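Local structure of ribonucleoside-diphosphate reductase (5IM3) at residues Ala621-Thr626 with Glu690-Tyr695; Thr626-Val631 with Ile697-Asp702. The protein probably reduces ribonucleoside diphosphates to the deoxyribonucleotides needed for DNA synthesis, and binds dATP, consistent with allosteric control. All blocks are in the same frame, centred on the assembly; numbering follows the deposited sequence.

In the fold
Interactions 1 and 2 are successive steps of one helix pair: helix 620-640 packs against helix 679-707 within the barrel domain, and the two contacts lie about 8 Å apart, centre to centre. Thr626 ends one segment and begins the next. Between the two contacts, Val627 packs against Tyr695 and Ile692 and links them. The helices run in broadly the same direction, and the short axes come from 9.4 Å apart in interaction 1 to 8.7 Å in interaction 2, where the small Ala699 faces helix 620-640. Both contacts lie away from the annotated dATP sites and serve as packing inside the catalytic barrel domain.

Interaction 1: Ala621-Thr626 with Glu690-Tyr695; sequences AKLEKT and EAISYY
Tyr695 lays its ring against Glu624, an example of how a charged residue can pack through its hydrocarbon part. The methylene CB of Glu624 sits over the middle of one face, 3.6 Å from the ring centroid of Tyr695 and only 8° off the normal, a clear CH-pi contact. From there the extended chain of Glu624 passes over the CD1-CE1 side, and its carboxylate settles nearly parallel to the ring, the planes 14° apart, with OE1 3.5 Å from CE1 of Tyr695. With CG of Glu624 anti to the backbone N (chi1 174°), the chain is carried across this face. Beside it, Leu623 reaches over to helix 679-707 with CD2, which touches CG1 of Ile692 at 3.6 Å and CB of Ala691 at 4.1 Å; the Leu623 and Ile692 side chains cross at about a right angle.

Further out, the Leu623 carbonyl accepts a hydrogen bond from OG1 of Thr626 (2.8 Å from OG1 to O), and that hydroxyl also meets His612. On the far helix, Glu690 is tied to Thr747 and Trp750. The Tyr695 side chain also touches Thr620 and Val627, giving it several neighbours along helix 620-640. The contact therefore rests on dispersion and CH-pi attraction, with the Glu624 charge carried on past the ring, where OE2 has a long, weak ion pair with Lys628.

Interaction 2: Thr626-Val631 with Ile697-Asp702; sequences TVKTAV and IQASCD
The carboxylate of Asp702 is the flat group that bridges this contact, and it divides its two oxygens between different partners. OD2 faces helix 620-640, 3.6 Å from CE of Lys628 and 3.8 Å from its NZ, a long salt bridge; OD1 is held in a salt bridge with Arg756. Arg756, with a lesser contribution from the more distant Lys628, would probably favour the ionised form. Lys628 starts with CG anti to its carbonyl carbon (chi1 -79°) and then runs out extended, which brings the ammonium group to the acid although the CB bond does not aim at the other helix.

Beneath this polar bridge lies Ala699, whose methyl group points toward helix 620-640. Its CB is 3.8 Å from CA of Lys628, and it also meets CB of Val631 at 4.0 Å. Such a small residue lets the backbones draw near, the CA atoms of Lys628 and Ala699 being 5.0 Å apart. Val631 leans on this methyl with CB and CG2, while its CG1 lies towards the backbone of Ser700.

The short axes cross at -53°. Behind helix 679-707, helix 751-757 is touched by Ile697, Gln698 and Cys701, and Ser700 bonds to Asn763 in a loop beyond. Behind helix 620-640, Thr629 packs on helix 337-349 and hydrogen-bonds to Glu343, placing the pair between two further helices.

Interaction 1: Ala621-Thr626 with Glu690-Tyr695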
ATOM      1  N   ALA A 621       3.918  58.660 -11.354  1.00 68.92           N
ATOM      2  CA  ALA A 621       3.489  59.621 -12.368  1.00 66.78           C
ATOM      3  C   ALA A 621       3.276  58.948 -13.719  1.00 65.49           C
ATOM      4  O   ALA A 621       2.237  59.138 -14.362  1.00 63.77           O
ATOM      5  CB  ALA A 621       4.518  60.746 -12.486  1.00 69.63           C
ATOM      6  N   LYS A 622       4.255  58.160 -14.172  1.00 68.63           N
ATOM      7  CA  LYS A 622       4.129  57.496 -15.466  1.00 67.92           C
ATOM      8  C   LYS A 622       2.975  56.505 -15.468  1.00 67.84           C
ATOM      9  O   LYS A 622       2.386  56.236 -16.522  1.00 65.94           O
ATOM     10  CB  LYS A 622       5.438  56.789 -15.820  1.00 69.58           C
ATOM     11  CG  LYS A 622       5.458  56.165 -17.208  1.00 69.55           C
ATOM     12  CD  LYS A 622       6.761  55.429 -17.479  1.00 67.84           C
ATOM     13  CE  LYS A 622       6.778  54.832 -18.878  1.00 67.46           C
ATOM     14  NZ  LYS A 622       8.004  54.028 -19.134  1.00 68.81           N
ATOM     15  N   LEU A 623       2.634  55.961 -14.299  1.00 66.71           N
ATOM     16  CA  LEU A 623       1.567  54.973 -14.215  1.00 63.24           C
ATOM     17  C   LEU A 623       0.215  55.591 -14.551  1.00 65.05           C
ATOM     18  O   LEU A 623      -0.604  54.972 -15.238  1.00 63.28           O
ATOM     19  CB  LEU A 623       1.548  54.359 -12.817  1.00 62.10           C
ATOM     20  CG  LEU A 623       0.590  53.194 -12.572  1.00 59.64           C
ATOM     21  CD1 LEU A 623       0.946  51.992 -13.437  1.00 56.95           C
ATOM     22  CD2 LEU A 623       0.619  52.830 -11.097  1.00 59.40           C
ATOM     23  N   GLU A 624      -0.037  56.813 -14.075  1.00 72.04           N
ATOM     24  CA  GLU A 624      -1.309  57.467 -14.361  1.00 73.15           C
ATOM     25  C   GLU A 624      -1.499  57.666 -15.861  1.00 72.42           C
ATOM     26  O   GLU A 624      -2.583  57.402 -16.395  1.00 71.07           O
ATOM     27  CB  GLU A 624      -1.386  58.805 -13.626  1.00 75.68           C
ATOM     28  CG  GLU A 624      -2.615  59.634 -13.981  1.00 76.98           C
ATOM     29  CD  GLU A 624      -2.778  60.855 -13.100  1.00 80.14           C
ATOM     30  OE1 GLU A 624      -1.867  61.138 -12.292  1.00 81.92           O
ATOM     31  OE2 GLU A 624      -3.821  61.532 -13.214  1.00 81.33           O
ATOM     32  N   LYS A 625      -0.455  58.125 -16.555  1.00 67.38           N
ATOM     33  CA  LYS A 625      -0.566  58.367 -17.991  1.00 66.37           C
ATOM     34  C   LYS A 625      -0.894  57.086 -18.747  1.00 65.31           C
ATOM     35  O   LYS A 625      -1.725  57.093 -19.663  1.00 64.17           O
ATOM     36  CB  LYS A 625       0.730  58.981 -18.514  1.00 66.59           C
ATOM     37  CG  LYS A 625       0.985  60.382 -17.992  1.00 69.38           C
ATOM     38  CD  LYS A 625       2.412  60.535 -17.514  1.00 70.07           C
ATOM     39  CE  LYS A 625       2.665  61.918 -16.952  1.00 72.32           C
ATOM     40  NZ  LYS A 625       4.054  62.042 -16.436  1.00 73.65           N
ATOM     41  N   THR A 626      -0.253  55.975 -18.384  1.00 66.11           N
ATOM     42  CA  THR A 626      -0.506  54.721 -19.084  1.00 66.97           C
ATOM     43  C   THR A 626      -1.901  54.185 -18.777  1.00 61.73           C
ATOM     44  O   THR A 626      -2.582  53.668 -19.669  1.00 59.08           O
ATOM     45  CB  THR A 626       0.558  53.693 -18.709  1.00 70.56           C
ATOM     46  OG1 THR A 626       0.555  53.510 -17.289  1.00 73.57           O
ATOM     47  CG2 THR A 626       1.940  54.164 -19.162  1.00 70.90           C
ATOM     48  N   GLU A 690      -3.671  49.807  -5.272  1.00 57.81           N
ATOM     49  CA  GLU A 690      -4.376  51.016  -4.862  1.00 58.34           C
ATOM     50  C   GLU A 690      -4.065  52.175  -5.801  1.00 57.87           C
ATOM     51  O   GLU A 690      -4.944  52.987  -6.109  1.00 55.52           O
ATOM     52  CB  GLU A 690      -4.002  51.373  -3.424  1.00 60.33           C
ATOM     53  CG  GLU A 690      -4.759  52.570  -2.868  1.00 62.15           C
ATOM     54  CD  GLU A 690      -4.262  52.996  -1.497  1.00 66.96           C
ATOM     55  OE1 GLU A 690      -3.252  52.433  -1.022  1.00 67.13           O
ATOM     56  OE2 GLU A 690      -4.881  53.900  -0.895  1.00 68.77           O
ATOM     57  N   ALA A 691      -2.816  52.270  -6.264  1.00 58.92           N
ATOM     58  CA  ALA A 691      -2.443  53.344  -7.177  1.00 59.61           C
ATOM     59  C   ALA A 691      -3.099  53.155  -8.541  1.00 57.94           C
ATOM     60  O   ALA A 691      -3.738  54.073  -9.067  1.00 56.92           O
ATOM     61  CB  ALA A 691      -0.922  53.411  -7.313  1.00 60.64           C
ATOM     62  N   ILE A 692      -2.947  51.967  -9.132  1.00 56.72           N
ATOM     63  CA  ILE A 692      -3.594  51.687 -10.412  1.00 58.27           C
ATOM     64  C   ILE A 692      -5.099  51.893 -10.299  1.00 58.63           C
ATOM     65  O   ILE A 692      -5.731  52.469 -11.191  1.00 57.34           O
ATOM     66  CB  ILE A 692      -3.249  50.260 -10.881  1.00 57.21           C
ATOM     67  CG1 ILE A 692      -1.741  50.129 -11.101  1.00 60.11           C
ATOM     68  CG2 ILE A 692      -4.002  49.917 -12.165  1.00 54.65           C
ATOM     69  CD1 ILE A 692      -1.276  48.723 -11.417  1.00 58.95           C
ATOM     70  N   SER A 693      -5.692  51.435  -9.195  1.00 63.23           N
ATOM     71  CA  SER A 693      -7.137  51.549  -9.020  1.00 68.65           C
ATOM     72  C   SER A 693      -7.582  53.004  -9.039  1.00 66.29           C
ATOM     73  O   SER A 693      -8.559  53.361  -9.709  1.00 64.96           O
ATOM     74  CB  SER A 693      -7.555  50.887  -7.712  1.00 76.13           C
ATOM     75  OG  SER A 693      -8.865  51.278  -7.361  1.00 85.23           O
ATOM     76  N   TYR A 694      -6.885  53.857  -8.286  1.00 65.56           N
ATOM     77  CA  TYR A 694      -7.211  55.278  -8.269  1.00 65.55           C
ATOM     78  C   TYR A 694      -7.189  55.855  -9.679  1.00 63.90           C
ATOM     79  O   TYR A 694      -8.136  56.523 -10.107  1.00 63.80           O
ATOM     80  CB  TYR A 694      -6.224  56.015  -7.362  1.00 67.23           C
ATOM     81  CG  TYR A 694      -6.583  57.453  -7.072  1.00 68.31           C
ATOM     82  CD1 TYR A 694      -6.247  58.465  -7.960  1.00 69.09           C
ATOM     83  CD2 TYR A 694      -7.245  57.801  -5.900  1.00 69.27           C
ATOM     84  CE1 TYR A 694      -6.567  59.780  -7.696  1.00 71.40           C
ATOM     85  CE2 TYR A 694      -7.567  59.117  -5.627  1.00 70.57           C
ATOM     86  CZ  TYR A 694      -7.228  60.100  -6.529  1.00 72.42           C
ATOM     87  OH  TYR A 694      -7.547  61.411  -6.261  1.00 77.06           O
ATOM     88  N   TYR A 695      -6.112  55.590 -10.421  1.00 61.35           N
ATOM     89  CA  TYR A 695      -5.978  56.135 -11.767  1.00 60.36           C
ATOM     90  C   TYR A 695      -7.010  55.541 -12.717  1.00 58.46           C
ATOM     91  O   TYR A 695      -7.595  56.260 -13.534  1.00 58.65           O
ATOM     92  CB  TYR A 695      -4.560  55.887 -12.279  1.00 60.25           C
ATOM     93  CG  TYR A 695      -3.511  56.571 -11.438  1.00 61.99           C
ATOM     94  CD1 TYR A 695      -3.716  57.863 -10.970  1.00 64.18           C
ATOM     95  CD2 TYR A 695      -2.329  55.926 -11.095  1.00 61.98           C
ATOM     96  CE1 TYR A 695      -2.782  58.498 -10.204  1.00 65.27           C
ATOM     97  CE2 TYR A 695      -1.383  56.560 -10.321  1.00 64.24           C
ATOM     98  CZ  TYR A 695      -1.632  57.849  -9.884  1.00 65.58           C
ATOM     99  OH  TYR A 695      -0.717  58.495  -9.119  1.00 68.46           O
TER

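Interaction 2: Thr626-Val631 with Ile697-Asp702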
ATOM      1  N   THR A 626      -0.253  55.975 -18.384  1.00 66.11           N
ATOM      2  CA  THR A 626      -0.506  54.721 -19.084  1.00 66.97           C
ATOM      3  C   THR A 626      -1.901  54.185 -18.777  1.00 61.73           C
ATOM      4  O   THR A 626      -2.582  53.668 -19.669  1.00 59.08           O
ATOM      5  CB  THR A 626       0.558  53.693 -18.709  1.00 70.56           C
ATOM      6  OG1 THR A 626       0.555  53.510 -17.289  1.00 73.57           O
ATOM      7  CG2 THR A 626       1.940  54.164 -19.162  1.00 70.90           C
ATOM      8  N   VAL A 627      -2.346  54.306 -17.524  1.00 54.65           N
ATOM      9  CA  VAL A 627      -3.677  53.824 -17.163  1.00 52.59           C
ATOM     10  C   VAL A 627      -4.749  54.644 -17.869  1.00 52.14           C
ATOM     11  O   VAL A 627      -5.737  54.095 -18.372  1.00 49.94           O
ATOM     12  CB  VAL A 627      -3.861  53.849 -15.634  1.00 50.30           C
ATOM     13  CG1 VAL A 627      -5.314  53.556 -15.259  1.00 50.86           C
ATOM     14  CG2 VAL A 627      -2.945  52.835 -14.980  1.00 50.93           C
ATOM     15  N   LYS A 628      -4.582  55.967 -17.912  1.00 56.08           N
ATOM     16  CA  LYS A 628      -5.562  56.812 -18.586  1.00 58.18           C
ATOM     17  C   LYS A 628      -5.747  56.389 -20.037  1.00 55.63           C
ATOM     18  O   LYS A 628      -6.879  56.301 -20.526  1.00 51.05           O
ATOM     19  CB  LYS A 628      -5.135  58.277 -18.511  1.00 60.71           C
ATOM     20  CG  LYS A 628      -5.429  58.951 -17.182  1.00 63.90           C
ATOM     21  CD  LYS A 628      -5.086  60.436 -17.238  1.00 66.73           C
ATOM     22  CE  LYS A 628      -5.704  61.204 -16.083  1.00 68.94           C
ATOM     23  NZ  LYS A 628      -5.562  62.678 -16.265  1.00 73.26           N
ATOM     24  N   THR A 629      -4.643  56.124 -20.741  1.00 53.86           N
ATOM     25  CA  THR A 629      -4.746  55.716 -22.137  1.00 55.10           C
ATOM     26  C   THR A 629      -5.238  54.281 -22.263  1.00 52.90           C
ATOM     27  O   THR A 629      -5.958  53.960 -23.214  1.00 51.89           O
ATOM     28  CB  THR A 629      -3.395  55.877 -22.833  1.00 53.51           C
ATOM     29  OG1 THR A 629      -2.997  57.251 -22.782  1.00 55.51           O
ATOM     30  CG2 THR A 629      -3.476  55.437 -24.291  1.00 53.61           C
ATOM     31  N   ALA A 630      -4.858  53.413 -21.325  1.00 53.72           N
ATOM     32  CA  ALA A 630      -5.312  52.027 -21.357  1.00 50.23           C
ATOM     33  C   ALA A 630      -6.830  51.948 -21.259  1.00 51.17           C
ATOM     34  O   ALA A 630      -7.480  51.250 -22.045  1.00 48.85           O
ATOM     35  CB  ALA A 630      -4.660  51.241 -20.221  1.00 49.92           C
ATOM     36  N   VAL A 631      -7.414  52.660 -20.292  1.00 55.33           N
ATOM     37  CA  VAL A 631      -8.861  52.608 -20.105  1.00 54.78           C
ATOM     38  C   VAL A 631      -9.575  53.119 -21.349  1.00 55.62           C
ATOM     39  O   VAL A 631     -10.592  52.559 -21.771  1.00 53.02           O
ATOM     40  CB  VAL A 631      -9.266  53.403 -18.848  1.00 56.74           C
ATOM     41  CG1 VAL A 631     -10.787  53.485 -18.725  1.00 56.23           C
ATOM     42  CG2 VAL A 631      -8.666  52.765 -17.599  1.00 54.49           C
ATOM     43  N   ILE A 697     -10.011  54.308 -11.971  1.00 51.12           N
ATOM     44  CA  ILE A 697     -11.300  54.909 -11.647  1.00 52.71           C
ATOM     45  C   ILE A 697     -11.331  56.362 -12.101  1.00 54.49           C
ATOM     46  O   ILE A 697     -12.323  56.828 -12.674  1.00 53.04           O
ATOM     47  CB  ILE A 697     -11.586  54.766 -10.139  1.00 54.02           C
ATOM     48  CG1 ILE A 697     -11.794  53.286  -9.788  1.00 52.34           C
ATOM     49  CG2 ILE A 697     -12.813  55.596  -9.739  1.00 55.63           C
ATOM     50  CD1 ILE A 697     -11.975  53.007  -8.310  1.00 50.73           C
ATOM     51  N   GLN A 698     -10.242  57.100 -11.862  1.00 57.64           N
ATOM     52  CA  GLN A 698     -10.185  58.492 -12.296  1.00 59.61           C
ATOM     53  C   GLN A 698     -10.295  58.603 -13.813  1.00 59.73           C
ATOM     54  O   GLN A 698     -10.942  59.521 -14.330  1.00 58.36           O
ATOM     55  CB  GLN A 698      -8.892  59.141 -11.804  1.00 61.84           C
ATOM     56  CG  GLN A 698      -8.790  60.619 -12.120  1.00 63.61           C
ATOM     57  CD  GLN A 698      -7.496  61.234 -11.636  1.00 65.29           C
ATOM     58  OE1 GLN A 698      -6.423  60.652 -11.793  1.00 66.03           O
ATOM     59  NE2 GLN A 698      -7.589  62.414 -11.035  1.00 67.22           N
ATOM     60  N   ALA A 699      -9.665  57.676 -14.541  1.00 63.04           N
ATOM     61  CA  ALA A 699      -9.748  57.694 -15.999  1.00 62.72           C
ATOM     62  C   ALA A 699     -11.177  57.461 -16.473  1.00 62.97           C
ATOM     63  O   ALA A 699     -11.629  58.084 -17.441  1.00 64.95           O
ATOM     64  CB  ALA A 699      -8.815  56.639 -16.594  1.00 61.73           C
ATOM     65  N   SER A 700     -11.904  56.562 -15.809  1.00 56.34           N
ATOM     66  CA  SER A 700     -13.285  56.311 -16.198  1.00 56.11           C
ATOM     67  C   SER A 700     -14.146  57.556 -16.013  1.00 56.27           C
ATOM     68  O   SER A 700     -15.081  57.782 -16.787  1.00 55.70           O
ATOM     69  CB  SER A 700     -13.850  55.136 -15.395  1.00 54.67           C
ATOM     70  OG  SER A 700     -14.912  54.504 -16.087  1.00 53.00           O
ATOM     71  N   CYS A 701     -13.842  58.374 -15.000  1.00 57.74           N
ATOM     72  CA  CYS A 701     -14.556  59.636 -14.827  1.00 61.39           C
ATOM     73  C   CYS A 701     -14.280  60.590 -15.984  1.00 62.90           C
ATOM     74  O   CYS A 701     -15.166  61.347 -16.398  1.00 64.98           O
ATOM     75  CB  CYS A 701     -14.163  60.291 -13.501  1.00 62.38           C
ATOM     76  SG  CYS A 701     -14.580  59.354 -12.015  1.00 63.53           S
ATOM     77  N   ASP A 702     -13.053  60.579 -16.510  1.00 64.79           N
ATOM     78  CA  ASP A 702     -12.717  61.471 -17.616  1.00 64.69           C
ATOM     79  C   ASP A 702     -13.472  61.087 -18.883  1.00 63.71           C
ATOM     80  O   ASP A 702     -13.936  61.960 -19.624  1.00 65.32           O
ATOM     81  CB  ASP A 702     -11.209  61.455 -17.867  1.00 66.40           C
ATOM     82  CG  ASP A 702     -10.410  61.926 -16.666  1.00 67.92           C
ATOM     83  OD1 ASP A 702     -11.006  62.539 -15.754  1.00 69.74           O
ATOM     84  OD2 ASP A 702      -9.185  61.686 -16.637  1.00 67.63           O
TER